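Local coordinates for protein bromoperoxidase A1 (Streptomyces aureofaciens, PDB 1A8Q) that may act as a chlorinating enzyme in 7-chlorotetracycline biosynthesis and can also brominate, as a cofactor-free, non-heme enzyme of the alpha/beta-hydrolase fold, at residues Ile25-Asn31 / His52-Gly58; Pro62-Tyr67 / Thr188-Arg194; Val116-Ala120 / Ser251-Ala255; Thr158-Phe163 / Asn176-Phe180. All blocks are in the same frame, centred on the assembly; numbering follows the deposited sequence.

Contact 1: residues Ile25-Asn31 / His52-Gly58; sequences IHGWPLN and HDRRGHG
Over one face of the H26 imidazole lies the guanidinium of R54, tilted 44° from the ring with its CZ 4.1 Å above the H26 plane toward the rim; CA of N31 sits over the centre of the other face. At the ring edge H52 O approaches CD2, and the backbone N of R54 gives an almost straight bond to NE2 of H26, 2.9 Å at 171°. ND1 of H26 donates to G27 O, which leaves NE2 as the acceptor; histidine suits this place because one small ring can do both. With CG of R54 anti to its backbone N (chi1 -179°) and a bend at chi3, NH1 and NH2 both hold H26 O, at 2.9 and 3.0 Å respectively. E99 forms a salt bridge with R54 NH2 and accepts from H52 NE2, which holds the arginine in position. The clasped loop carries the His-Gly motif that follows the third strand in alpha/beta hydrolases, where the backbone usually contributes to the oxyanion hole; the nearest atoms of G27 and the catalytic S94 are about 4 Å apart. A cis peptide before P29 bends the same loop. The ring of H57 turns its edge to L30 O, 3.3 Å from CD2, while its ND1 binds R55 O within the type II turn R54-H57. A water joins L30 O, N31 ND2 and G58 N, and N31 OD1 accepts from D33 N.

Contact 2: residues Pro62-Tyr67 / Thr188-Arg194; sequences PVWDGY and TIEGGVR
A partly buried junction of loop against helix start joins segment 62-67, which runs from strand 48-52 toward helix 69-82, to the first turns of helix 189-201. Y67 anchors it. With CG anti to the carbonyl carbon (chi1 -69°), its ring lies against the helix, and CA of G191 sits 3.5 Å from the ring centroid in a CH-pi contact nearly along the normal; a bare glycine lets the ring come this close. CB of Y67 also meets CB of R194 at 3.5 Å. The phenol hydroxyl relays two bonds: OG1 of T188 donates to OH of Y67 at 2.8 Å, and that OH donates to V63 O at 2.6 Å. Nearer the surface, the carboxylate of E190 lies almost parallel to the indole of W64, the planes 14° apart, and CG of E190 makes a CH-pi contact with the six-membered ring. A water bridges W64 O to OE2 of E190, whose charge is also met by NH1 of R194, an arginine that pairs through NH2 with D197. T188 is the N-cap of the helix: its OG1 accepts from G191 N at 2.9 Å, a standard capping bond that the Y67 hydroxyl extends into the neighbouring loop.

Contact 3: residues Val116-Ala120 / Ser251-Ala255; sequences VLLSA and SHGIA
A chi1 of -170° puts the imidazole of H252 trans to the main-chain nitrogen and over toward S119, while chi1 of -50° in S119 places OG beside I254 CD1 and two waters. CE1 of H252 meets S119 O at 3.3 Å, at the ring edge and near its plane, and CB of S119 lies 3.8 Å from ND1 of H252. Both ring nitrogens are engaged outside the two segments: ND1 with D223 OD2 and NE2 with S94 OG. This is the catalytic triad of the alpha/beta-hydrolase fold, its histidine borne on the loop after the last strand of the sheet, 243-247. Where strand 112-118 ends, S119 takes up left-handed backbone angles. Its hydroxyl links the segments through water: OG donates to one water, which donates to S251 O, and accepts at 2.7 Å from a second, which also donates to H252 O. Serine fits because a single small hydroxyl can both give and receive. Alongside, CD1 of L118 rests on CD1 of I254 at 4.0 Å, and CD2 of L118 approaches CB of A255; F264 of helix 260-272 touches both L118 and I254. S251 OG accepts from G253 N, an ST turn that shapes the loop beside the histidine.

Contact 4: residues Thr158-Phe163 / Asn176-Phe180; sequences TAEGFF and NKDAF
F180 drives an edge of its ring onto the face of F162: its CE1 stands 3.4 Å above the F162 plane, over the centre, with the two planes 56° apart. CD2 of F180 packs on CB of A159 at 3.8 Å, and CA of A159 lies over one F180 face, a methyl-sized side chain leaving room for the ring. Chi1 of 180° carries the F180 ring from its helix toward A159 and F162. F163 completes the aromatic group, its ring holding CD1 of F162 over the centre of one face and CB of N176 over the other. Next comes an ion pair: the extended K177 reaches OE2 of E160 with its NZ at 2.9 Å on the syn lone pair, with a weak second bond to OE1. These groups join helix 137-162 to helix 174-184, whose segments here cross at 119° with axes 9.7 Å apart. Further out, N176 ND2 binds M256 O, tying its helix to the loop beyond the catalytic histidine, and the F162 ring meets that histidine, H252, edge to face. Apolar rings thus fill the buried side, while the partly exposed E160 and K177 probably offset each other's charge, and solvent probably weakens the attraction.

Overall arrangement
From the N terminus, contact 1 closes first, pairing the loops that follow strands 21-25 and 48-52, with helix 36-44 between them in the chain. Contact 2 opens just after it, at 62-67, and returns only at 188-194. Before that return contact 3 opens at the end of strand 112-118, to close at 251-255, so contacts 2 and 3 cross; contact 4, between two helices, falls within the span of both. Contact 1 touches contacts 2 and 4: W28 NE1 bonds G192 O of contact 2, and P29 and L30 pack on F180 of contact 4. F162 O of contact 4 lies against CB of H252 in contact 3, joining helix 137-162 to the loop of the catalytic histidine.

Contact 1: residues Ile25-Asn31 / His52-Gly58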
loop_
_atom_site.group_PDB
_atom_site.type_symbol
_atom_site.label_atom_id
_atom_site.label_comp_id
_atom_site.label_asym_id
_atom_site.label_seq_id
_atom_site.Cartn_x
_atom_site.Cartn_y
_atom_site.Cartn_z
ATOM N N ILE A 25 2.435 -4.938 -1.990
ATOM C CA ILE A 25 1.350 -4.221 -2.687
ATOM C C ILE A 25 1.485 -2.755 -2.376
ATOM O O ILE A 25 1.334 -2.238 -1.273
ATOM C CB ILE A 25 -0.030 -4.705 -2.117
ATOM C CG1 ILE A 25 -0.177 -6.225 -2.301
ATOM C CG2 ILE A 25 -1.180 -4.005 -2.866
ATOM C CD1 ILE A 25 -1.363 -6.785 -1.496
ATOM N N HIS A 26 1.913 -1.954 -3.406
ATOM C CA HIS A 26 2.282 -0.585 -3.176
ATOM C C HIS A 26 1.143 0.435 -3.023
ATOM O O HIS A 26 0.026 0.073 -3.344
ATOM C CB HIS A 26 3.181 -0.065 -4.359
ATOM C CG HIS A 26 2.452 0.088 -5.665
ATOM N ND1 HIS A 26 1.766 1.229 -6.001
ATOM C CD2 HIS A 26 2.323 -0.798 -6.713
ATOM C CE1 HIS A 26 1.240 1.052 -7.205
ATOM N NE2 HIS A 26 1.541 -0.130 -7.656
ATOM N N GLY A 27 1.510 1.634 -2.574
ATOM C CA GLY A 27 0.473 2.673 -2.386
ATOM C C GLY A 27 0.445 3.683 -3.544
ATOM O O GLY A 27 1.169 3.564 -4.514
ATOM N N TRP A 28 -0.418 4.691 -3.370
ATOM C CA TRP A 28 -0.548 5.752 -4.377
ATOM C C TRP A 28 0.467 6.808 -4.070
ATOM O O TRP A 28 0.681 7.176 -2.899
ATOM C CB TRP A 28 -1.966 6.310 -4.141
ATOM C CG TRP A 28 -2.462 7.511 -4.907
ATOM C CD1 TRP A 28 -3.161 7.502 -6.057
ATOM C CD2 TRP A 28 -2.340 8.887 -4.512
ATOM N NE1 TRP A 28 -3.482 8.780 -6.444
ATOM C CE2 TRP A 28 -2.992 9.641 -5.505
ATOM C CE3 TRP A 28 -1.766 9.562 -3.437
ATOM C CZ2 TRP A 28 -3.092 11.037 -5.465
ATOM C CZ3 TRP A 28 -1.852 10.947 -3.384
ATOM C CH2 TRP A 28 -2.515 11.662 -4.408
ATOM N N PRO A 29 1.013 7.497 -5.094
ATOM C CA PRO A 29 0.862 7.185 -6.508
ATOM C C PRO A 29 2.093 6.499 -7.089
ATOM O O PRO A 29 2.651 6.893 -8.138
ATOM C CB PRO A 29 0.841 8.641 -7.038
ATOM C CG PRO A 29 1.841 9.372 -6.191
ATOM C CD PRO A 29 1.843 8.692 -4.842
ATOM N N LEU A 30 2.581 5.491 -6.377
ATOM C CA LEU A 30 3.897 4.912 -6.691
ATOM C C LEU A 30 3.781 3.640 -7.465
ATOM O O LEU A 30 2.906 3.496 -8.322
ATOM C CB LEU A 30 4.607 4.743 -5.324
ATOM C CG LEU A 30 4.626 5.985 -4.440
ATOM C CD1 LEU A 30 5.367 5.644 -3.134
ATOM C CD2 LEU A 30 5.297 7.171 -5.130
ATOM N N ASN A 31 4.737 2.717 -7.255
ATOM C CA ASN A 31 4.733 1.483 -7.997
ATOM C C ASN A 31 5.651 0.498 -7.247
ATOM O O ASN A 31 6.021 0.879 -6.141
ATOM C CB ASN A 31 5.131 1.653 -9.469
ATOM C CG ASN A 31 6.501 2.271 -9.659
ATOM O OD1 ASN A 31 7.494 1.682 -9.224
ATOM N ND2 ASN A 31 6.646 3.418 -10.350
ATOM N N HIS A 52 4.350 -6.108 -7.694
ATOM C CA HIS A 52 3.745 -5.771 -8.972
ATOM C C HIS A 52 3.418 -4.291 -9.006
ATOM O O HIS A 52 3.380 -3.612 -7.983
ATOM C CB HIS A 52 2.430 -6.537 -9.247
ATOM C CG HIS A 52 1.395 -6.348 -8.177
ATOM N ND1 HIS A 52 1.629 -6.650 -6.864
ATOM C CD2 HIS A 52 0.114 -5.862 -8.244
ATOM C CE1 HIS A 52 0.558 -6.411 -6.136
ATOM N NE2 HIS A 52 -0.389 -5.935 -6.948
ATOM N N ASP A 53 3.235 -3.774 -10.224
ATOM C CA ASP A 53 2.812 -2.403 -10.415
ATOM C C ASP A 53 1.293 -2.430 -10.733
ATOM O O ASP A 53 0.875 -3.161 -11.644
ATOM C CB ASP A 53 3.499 -1.807 -11.662
ATOM C CG ASP A 53 5.008 -1.583 -11.458
ATOM O OD1 ASP A 53 5.537 -1.678 -10.338
ATOM O OD2 ASP A 53 5.666 -1.264 -12.480
ATOM N N ARG A 54 0.546 -1.677 -9.951
ATOM C CA ARG A 54 -0.933 -1.642 -10.139
ATOM C C ARG A 54 -1.235 -1.156 -11.556
ATOM O O ARG A 54 -0.461 -0.404 -12.140
ATOM C CB ARG A 54 -1.499 -0.690 -9.094
ATOM C CG ARG A 54 -3.042 -0.547 -9.112
ATOM C CD ARG A 54 -3.547 0.149 -7.827
ATOM N NE ARG A 54 -3.206 -0.748 -6.703
ATOM C CZ ARG A 54 -2.344 -0.440 -5.753
ATOM N NH1 ARG A 54 -1.703 0.715 -5.610
ATOM N NH2 ARG A 54 -2.089 -1.379 -4.811
ATOM N N ARG A 55 -2.352 -1.594 -12.121
ATOM C CA ARG A 55 -2.750 -1.124 -13.468
ATOM C C ARG A 55 -2.615 0.379 -13.505
ATOM O O ARG A 55 -2.914 1.129 -12.593
ATOM C CB ARG A 55 -4.196 -1.556 -13.772
ATOM C CG ARG A 55 -5.180 -0.904 -12.794
ATOM C CD ARG A 55 -6.496 -1.674 -12.797
ATOM N NE ARG A 55 -7.224 -1.630 -14.046
ATOM C CZ ARG A 55 -7.489 -2.626 -14.885
ATOM N NH1 ARG A 55 -7.139 -3.885 -14.786
ATOM N NH2 ARG A 55 -8.201 -2.328 -15.981
ATOM N N GLY A 56 -2.079 0.899 -14.675
ATOM C CA GLY A 56 -1.925 2.353 -14.739
ATOM C C GLY A 56 -0.813 2.980 -13.919
ATOM O O GLY A 56 -0.750 4.198 -13.800
ATOM N N HIS A 57 0.130 2.181 -13.386
ATOM C CA HIS A 57 1.232 2.692 -12.594
ATOM C C HIS A 57 2.505 1.979 -13.117
ATOM O O HIS A 57 2.392 0.878 -13.673
ATOM C CB HIS A 57 1.061 2.337 -11.091
ATOM C CG HIS A 57 -0.130 2.968 -10.402
ATOM N ND1 HIS A 57 -1.444 2.675 -10.712
ATOM C CD2 HIS A 57 -0.150 3.872 -9.399
ATOM C CE1 HIS A 57 -2.247 3.403 -9.964
ATOM N NE2 HIS A 57 -1.489 4.159 -9.170
ATOM N N GLY A 58 3.619 2.623 -12.883
ATOM C CA GLY A 58 4.910 1.988 -13.219
ATOM C C GLY A 58 4.954 1.552 -14.668
ATOM O O GLY A 58 4.739 2.383 -15.564
HETATM O O HOH W 1 3.785 -3.457 -5.302
HETATM O O HOH W 2 3.745 4.850 -10.789
#

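Contact 2: residues Pro62-Tyr67 / Thr188-Arg194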
loop_
_atom_site.group_PDB
_atom_site.type_symbol
_atom_site.label_atom_id
_atom_site.label_comp_id
_atom_site.label_asym_id
_atom_site.label_seq_id
_atom_site.Cartn_x
_atom_site.Cartn_y
_atom_site.Cartn_z
ATOM N N PRO A 62 -1.039 1.426 -19.269
ATOM C CA PRO A 62 -1.604 2.698 -18.914
ATOM C C PRO A 62 -3.096 2.706 -19.268
ATOM O O PRO A 62 -3.543 3.282 -20.264
ATOM C CB PRO A 62 -0.840 3.712 -19.791
ATOM C CG PRO A 62 -0.356 2.920 -20.958
ATOM C CD PRO A 62 -0.140 1.492 -20.458
ATOM N N VAL A 63 -3.894 2.003 -18.460
ATOM C CA VAL A 63 -5.324 1.839 -18.697
ATOM C C VAL A 63 -6.122 3.072 -18.336
ATOM O O VAL A 63 -5.735 3.903 -17.525
ATOM C CB VAL A 63 -5.929 0.639 -17.927
ATOM C CG1 VAL A 63 -5.286 -0.682 -18.315
ATOM C CG2 VAL A 63 -5.790 0.850 -16.415
ATOM N N TRP A 64 -7.338 3.096 -18.958
ATOM C CA TRP A 64 -8.288 4.141 -18.621
ATOM C C TRP A 64 -9.186 3.692 -17.432
ATOM O O TRP A 64 -9.531 4.566 -16.643
ATOM C CB TRP A 64 -9.254 4.354 -19.832
ATOM C CG TRP A 64 -10.364 5.314 -19.508
ATOM C CD1 TRP A 64 -11.691 4.976 -19.433
ATOM C CD2 TRP A 64 -10.254 6.671 -19.124
ATOM N NE1 TRP A 64 -12.422 6.073 -19.028
ATOM C CE2 TRP A 64 -11.566 7.127 -18.829
ATOM C CE3 TRP A 64 -9.226 7.612 -19.011
ATOM C CZ2 TRP A 64 -11.830 8.426 -18.423
ATOM C CZ3 TRP A 64 -9.470 8.904 -18.607
ATOM C CH2 TRP A 64 -10.794 9.313 -18.350
ATOM N N ASP A 65 -9.554 2.425 -17.484
ATOM C CA ASP A 65 -10.645 2.037 -16.575
ATOM C C ASP A 65 -10.180 1.054 -15.511
ATOM O O ASP A 65 -9.049 0.589 -15.539
ATOM C CB ASP A 65 -11.729 1.298 -17.404
ATOM C CG ASP A 65 -11.131 0.505 -18.523
ATOM O OD1 ASP A 65 -10.275 -0.395 -18.377
ATOM O OD2 ASP A 65 -11.512 0.845 -19.691
ATOM N N GLY A 66 -11.151 0.755 -14.634
ATOM C CA GLY A 66 -10.832 -0.254 -13.619
ATOM C C GLY A 66 -10.070 0.264 -12.431
ATOM O O GLY A 66 -9.448 -0.574 -11.726
ATOM N N TYR A 67 -10.121 1.547 -12.105
ATOM C CA TYR A 67 -9.440 2.067 -10.914
ATOM C C TYR A 67 -10.394 1.956 -9.706
ATOM O O TYR A 67 -10.887 2.961 -9.187
ATOM C CB TYR A 67 -9.020 3.515 -11.158
ATOM C CG TYR A 67 -7.907 3.609 -12.203
ATOM C CD1 TYR A 67 -6.622 3.140 -11.921
ATOM C CD2 TYR A 67 -8.150 4.192 -13.436
ATOM C CE1 TYR A 67 -5.619 3.190 -12.873
ATOM C CE2 TYR A 67 -7.141 4.297 -14.392
ATOM C CZ TYR A 67 -5.895 3.791 -14.112
ATOM O OH TYR A 67 -4.877 3.898 -15.042
ATOM N N THR A 188 -0.849 7.036 -14.650
ATOM C CA THR A 188 -1.746 7.791 -15.556
ATOM C C THR A 188 -2.416 8.895 -14.779
ATOM O O THR A 188 -2.691 8.836 -13.565
ATOM C CB THR A 188 -2.836 6.907 -16.165
ATOM O OG1 THR A 188 -3.627 6.404 -15.069
ATOM C CG2 THR A 188 -2.230 5.752 -16.943
ATOM N N ILE A 189 -2.868 9.962 -15.490
ATOM C CA ILE A 189 -3.554 11.042 -14.762
ATOM C C ILE A 189 -4.920 10.567 -14.259
ATOM O O ILE A 189 -5.275 10.941 -13.140
ATOM C CB ILE A 189 -3.731 12.296 -15.667
ATOM C CG1 ILE A 189 -4.150 13.482 -14.789
ATOM C CG2 ILE A 189 -4.672 11.948 -16.817
ATOM C CD1 ILE A 189 -4.114 14.830 -15.541
ATOM N N GLU A 190 -5.554 9.627 -14.950
ATOM C CA GLU A 190 -6.875 9.130 -14.540
ATOM C C GLU A 190 -6.690 8.238 -13.314
ATOM O O GLU A 190 -7.518 8.303 -12.404
ATOM C CB GLU A 190 -7.502 8.359 -15.692
ATOM C CG GLU A 190 -8.923 7.839 -15.408
ATOM C CD GLU A 190 -9.956 8.882 -15.130
ATOM O OE1 GLU A 190 -9.698 10.110 -15.088
ATOM O OE2 GLU A 190 -11.110 8.453 -14.828
ATOM N N GLY A 191 -5.606 7.472 -13.282
ATOM C CA GLY A 191 -5.378 6.656 -12.056
ATOM C C GLY A 191 -5.074 7.576 -10.880
ATOM O O GLY A 191 -5.466 7.300 -9.717
ATOM N N GLY A 192 -4.381 8.678 -11.124
ATOM C CA GLY A 192 -4.079 9.682 -10.119
ATOM C C GLY A 192 -5.356 10.151 -9.415
ATOM O O GLY A 192 -5.506 10.056 -8.185
ATOM N N VAL A 193 -6.325 10.594 -10.210
ATOM C CA VAL A 193 -7.586 11.083 -9.607
ATOM C C VAL A 193 -8.561 10.008 -9.201
ATOM O O VAL A 193 -9.117 10.079 -8.080
ATOM C CB VAL A 193 -8.303 12.030 -10.622
ATOM C CG1 VAL A 193 -7.386 13.201 -10.975
ATOM C CG2 VAL A 193 -8.758 11.310 -11.857
ATOM N N ARG A 194 -8.769 8.910 -9.925
ATOM C CA ARG A 194 -9.771 7.924 -9.574
ATOM C C ARG A 194 -9.351 7.141 -8.325
ATOM O O ARG A 194 -10.237 6.695 -7.573
ATOM C CB ARG A 194 -9.984 6.871 -10.669
ATOM C CG ARG A 194 -10.654 7.399 -11.931
ATOM C CD ARG A 194 -12.187 7.340 -11.741
ATOM N NE ARG A 194 -12.578 8.415 -10.833
ATOM C CZ ARG A 194 -12.708 9.682 -11.221
ATOM N NH1 ARG A 194 -12.471 9.973 -12.497
ATOM N NH2 ARG A 194 -13.073 10.654 -10.376
HETATM O O HOH W 3 -11.616 5.798 -15.259
HETATM O O HOH W 4 -12.708 4.551 -8.418
#

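Contact 3: residues Val116-Ala120 / Ser251-Ala255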
loop_
_atom_site.group_PDB
_atom_site.type_symbol
_atom_site.label_atom_id
_atom_site.label_comp_id
_atom_site.label_asym_id
_atom_site.label_seq_id
_atom_site.Cartn_x
_atom_site.Cartn_y
_atom_site.Cartn_z
ATOM N N VAL A 116 0.317 -8.194 6.220
ATOM C CA VAL A 116 0.885 -7.054 6.929
ATOM C C VAL A 116 0.231 -5.800 6.344
ATOM O O VAL A 116 0.276 -5.651 5.122
ATOM C CB VAL A 116 2.411 -6.922 6.707
ATOM C CG1 VAL A 116 2.954 -5.693 7.408
ATOM C CG2 VAL A 116 3.115 -8.201 7.221
ATOM N N LEU A 117 -0.269 -4.924 7.195
ATOM C CA LEU A 117 -0.902 -3.683 6.731
ATOM C C LEU A 117 -0.035 -2.559 7.237
ATOM O O LEU A 117 -0.000 -2.257 8.426
ATOM C CB LEU A 117 -2.323 -3.577 7.329
ATOM C CG LEU A 117 -3.386 -4.505 6.746
ATOM C CD1 LEU A 117 -4.673 -4.226 7.554
ATOM C CD2 LEU A 117 -3.725 -4.267 5.290
ATOM N N LEU A 118 0.738 -1.926 6.340
ATOM C CA LEU A 118 1.602 -0.819 6.756
ATOM C C LEU A 118 0.982 0.505 6.385
ATOM O O LEU A 118 0.748 0.764 5.173
ATOM C CB LEU A 118 2.943 -0.981 5.947
ATOM C CG LEU A 118 3.946 0.162 6.144
ATOM C CD1 LEU A 118 4.473 0.279 7.561
ATOM C CD2 LEU A 118 5.172 -0.028 5.217
ATOM N N SER A 119 0.678 1.328 7.368
ATOM C CA SER A 119 0.119 2.680 7.170
ATOM C C SER A 119 -1.032 2.605 6.185
ATOM O O SER A 119 -1.085 3.403 5.229
ATOM C CB SER A 119 1.216 3.609 6.621
ATOM O OG SER A 119 2.417 3.484 7.438
ATOM N N ALA A 120 -1.973 1.685 6.412
ATOM C CA ALA A 120 -2.977 1.350 5.446
ATOM C C ALA A 120 -4.332 2.003 5.708
ATOM O O ALA A 120 -4.660 2.281 6.860
ATOM C CB ALA A 120 -3.140 -0.175 5.420
ATOM N N SER A 251 6.470 8.788 9.687
ATOM C CA SER A 251 5.559 9.306 8.664
ATOM C C SER A 251 4.836 8.220 7.901
ATOM O O SER A 251 4.804 7.037 8.193
ATOM C CB SER A 251 6.464 10.062 7.668
ATOM O OG SER A 251 7.259 9.179 6.879
ATOM N N HIS A 252 4.191 8.639 6.802
ATOM C CA HIS A 252 3.487 7.759 5.908
ATOM C C HIS A 252 4.486 6.982 5.040
ATOM O O HIS A 252 4.123 5.951 4.473
ATOM C CB HIS A 252 2.574 8.580 4.962
ATOM C CG HIS A 252 1.628 7.715 4.171
ATOM N ND1 HIS A 252 0.745 6.881 4.833
ATOM C CD2 HIS A 252 1.372 7.535 2.870
ATOM C CE1 HIS A 252 0.045 6.186 3.968
ATOM N NE2 HIS A 252 0.354 6.599 2.749
ATOM N N GLY A 253 5.740 7.413 4.955
ATOM C CA GLY A 253 6.711 6.790 4.081
ATOM C C GLY A 253 7.762 5.935 4.804
ATOM O O GLY A 253 8.891 5.819 4.302
ATOM N N ILE A 254 7.336 5.177 5.802
ATOM C CA ILE A 254 8.236 4.319 6.587
ATOM C C ILE A 254 9.103 3.401 5.768
ATOM O O ILE A 254 10.315 3.264 6.089
ATOM C CB ILE A 254 7.362 3.483 7.564
ATOM C CG1 ILE A 254 6.826 4.341 8.716
ATOM C CG2 ILE A 254 8.126 2.288 8.110
ATOM C CD1 ILE A 254 5.600 3.666 9.350
ATOM N N ALA A 255 8.628 2.795 4.667
ATOM C CA ALA A 255 9.421 1.811 3.946
ATOM C C ALA A 255 10.602 2.434 3.193
ATOM O O ALA A 255 11.510 1.679 2.814
ATOM C CB ALA A 255 8.546 1.088 2.920
HETATM O O HOH W 5 2.500 5.669 8.915
HETATM O O HOH W 6 4.529 3.648 5.704
#

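Contact 4: residues Thr158-Phe163 / Asn176-Phe180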
loop_
_atom_site.group_PDB
_atom_site.type_symbol
_atom_site.label_atom_id
_atom_site.label_comp_id
_atom_site.label_asym_id
_atom_site.label_seq_id
_atom_site.Cartn_x
_atom_site.Cartn_y
_atom_site.Cartn_z
ATOM N N THR A 158 3.441 17.304 -2.626
ATOM C CA THR A 158 2.881 16.214 -1.820
ATOM C C THR A 158 3.955 15.404 -1.112
ATOM O O THR A 158 3.645 14.860 -0.032
ATOM C CB THR A 158 2.076 15.308 -2.762
ATOM O OG1 THR A 158 1.019 16.159 -3.285
ATOM C CG2 THR A 158 1.432 14.131 -2.036
ATOM N N ALA A 159 5.149 15.341 -1.702
ATOM C CA ALA A 159 6.212 14.552 -1.012
ATOM C C ALA A 159 6.500 15.087 0.372
ATOM O O ALA A 159 6.879 14.286 1.259
ATOM C CB ALA A 159 7.467 14.575 -1.876
ATOM N N GLU A 160 6.355 16.377 0.634
ATOM C CA GLU A 160 6.605 16.954 1.946
ATOM C C GLU A 160 5.705 16.325 3.021
ATOM O O GLU A 160 6.228 15.849 4.019
ATOM C CB GLU A 160 6.366 18.469 1.958
ATOM C CG GLU A 160 7.249 19.216 0.954
ATOM C CD GLU A 160 8.729 19.128 1.320
ATOM O OE1 GLU A 160 9.076 19.212 2.517
ATOM O OE2 GLU A 160 9.573 18.982 0.409
ATOM N N GLY A 161 4.410 16.269 2.753
ATOM C CA GLY A 161 3.505 15.636 3.723
ATOM C C GLY A 161 3.714 14.127 3.789
ATOM O O GLY A 161 3.547 13.507 4.853
ATOM N N PHE A 162 3.965 13.492 2.638
ATOM C CA PHE A 162 4.071 12.036 2.593
ATOM C C PHE A 162 5.176 11.562 3.543
ATOM O O PHE A 162 5.045 10.524 4.186
ATOM C CB PHE A 162 4.394 11.637 1.153
ATOM C CG PHE A 162 4.239 10.188 0.811
ATOM C CD1 PHE A 162 5.306 9.326 0.969
ATOM C CD2 PHE A 162 3.049 9.747 0.254
ATOM C CE1 PHE A 162 5.169 7.976 0.619
ATOM C CE2 PHE A 162 2.924 8.422 -0.132
ATOM C CZ PHE A 162 3.987 7.578 0.081
ATOM N N PHE A 163 6.276 12.297 3.625
ATOM C CA PHE A 163 7.415 11.901 4.452
ATOM C C PHE A 163 7.509 12.711 5.731
ATOM O O PHE A 163 8.506 12.541 6.459
ATOM C CB PHE A 163 8.738 12.159 3.670
ATOM C CG PHE A 163 8.913 11.265 2.480
ATOM C CD1 PHE A 163 9.028 9.905 2.583
ATOM C CD2 PHE A 163 8.935 11.831 1.191
ATOM C CE1 PHE A 163 9.179 9.065 1.494
ATOM C CE2 PHE A 163 9.096 11.006 0.090
ATOM C CZ PHE A 163 9.219 9.637 0.224
ATOM N N ASN A 176 14.809 11.194 -1.534
ATOM C CA ASN A 176 13.536 10.525 -1.285
ATOM C C ASN A 176 12.421 11.290 -2.053
ATOM O O ASN A 176 11.554 10.619 -2.620
ATOM C CB ASN A 176 13.178 10.610 0.225
ATOM C CG ASN A 176 13.801 9.541 1.106
ATOM O OD1 ASN A 176 14.336 9.855 2.166
ATOM N ND2 ASN A 176 13.743 8.262 0.738
ATOM N N LYS A 177 12.479 12.583 -1.945
ATOM C CA LYS A 177 11.439 13.416 -2.590
ATOM C C LYS A 177 11.530 13.309 -4.108
ATOM O O LYS A 177 10.501 13.236 -4.806
ATOM C CB LYS A 177 11.552 14.864 -2.147
ATOM C CG LYS A 177 11.473 15.133 -0.652
ATOM C CD LYS A 177 11.836 16.601 -0.327
ATOM C CE LYS A 177 11.957 16.721 1.199
ATOM N NZ LYS A 177 12.062 18.160 1.622
ATOM N N ASP A 178 12.771 13.313 -4.621
ATOM C CA ASP A 178 12.940 13.179 -6.057
ATOM C C ASP A 178 12.489 11.816 -6.550
ATOM O O ASP A 178 11.916 11.668 -7.624
ATOM C CB ASP A 178 14.403 13.417 -6.478
ATOM C CG ASP A 178 14.828 14.865 -6.296
ATOM O OD1 ASP A 178 14.042 15.806 -6.141
ATOM O OD2 ASP A 178 16.054 15.077 -6.177
ATOM N N ALA A 179 12.739 10.757 -5.757
ATOM C CA ALA A 179 12.288 9.424 -6.177
ATOM C C ALA A 179 10.756 9.268 -6.159
ATOM O O ALA A 179 10.185 8.535 -6.980
ATOM C CB ALA A 179 12.930 8.372 -5.284
ATOM N N PHE A 180 10.126 9.931 -5.182
ATOM C CA PHE A 180 8.662 9.978 -5.105
ATOM C C PHE A 180 8.118 10.553 -6.427
ATOM O O PHE A 180 7.233 9.940 -7.037
ATOM C CB PHE A 180 8.266 10.857 -3.900
ATOM C CG PHE A 180 6.762 10.983 -3.719
ATOM C CD1 PHE A 180 6.080 10.073 -2.929
ATOM C CD2 PHE A 180 6.091 12.050 -4.286
ATOM C CE1 PHE A 180 4.705 10.230 -2.760
ATOM C CE2 PHE A 180 4.715 12.201 -4.105
ATOM C CZ PHE A 180 4.035 11.279 -3.331
#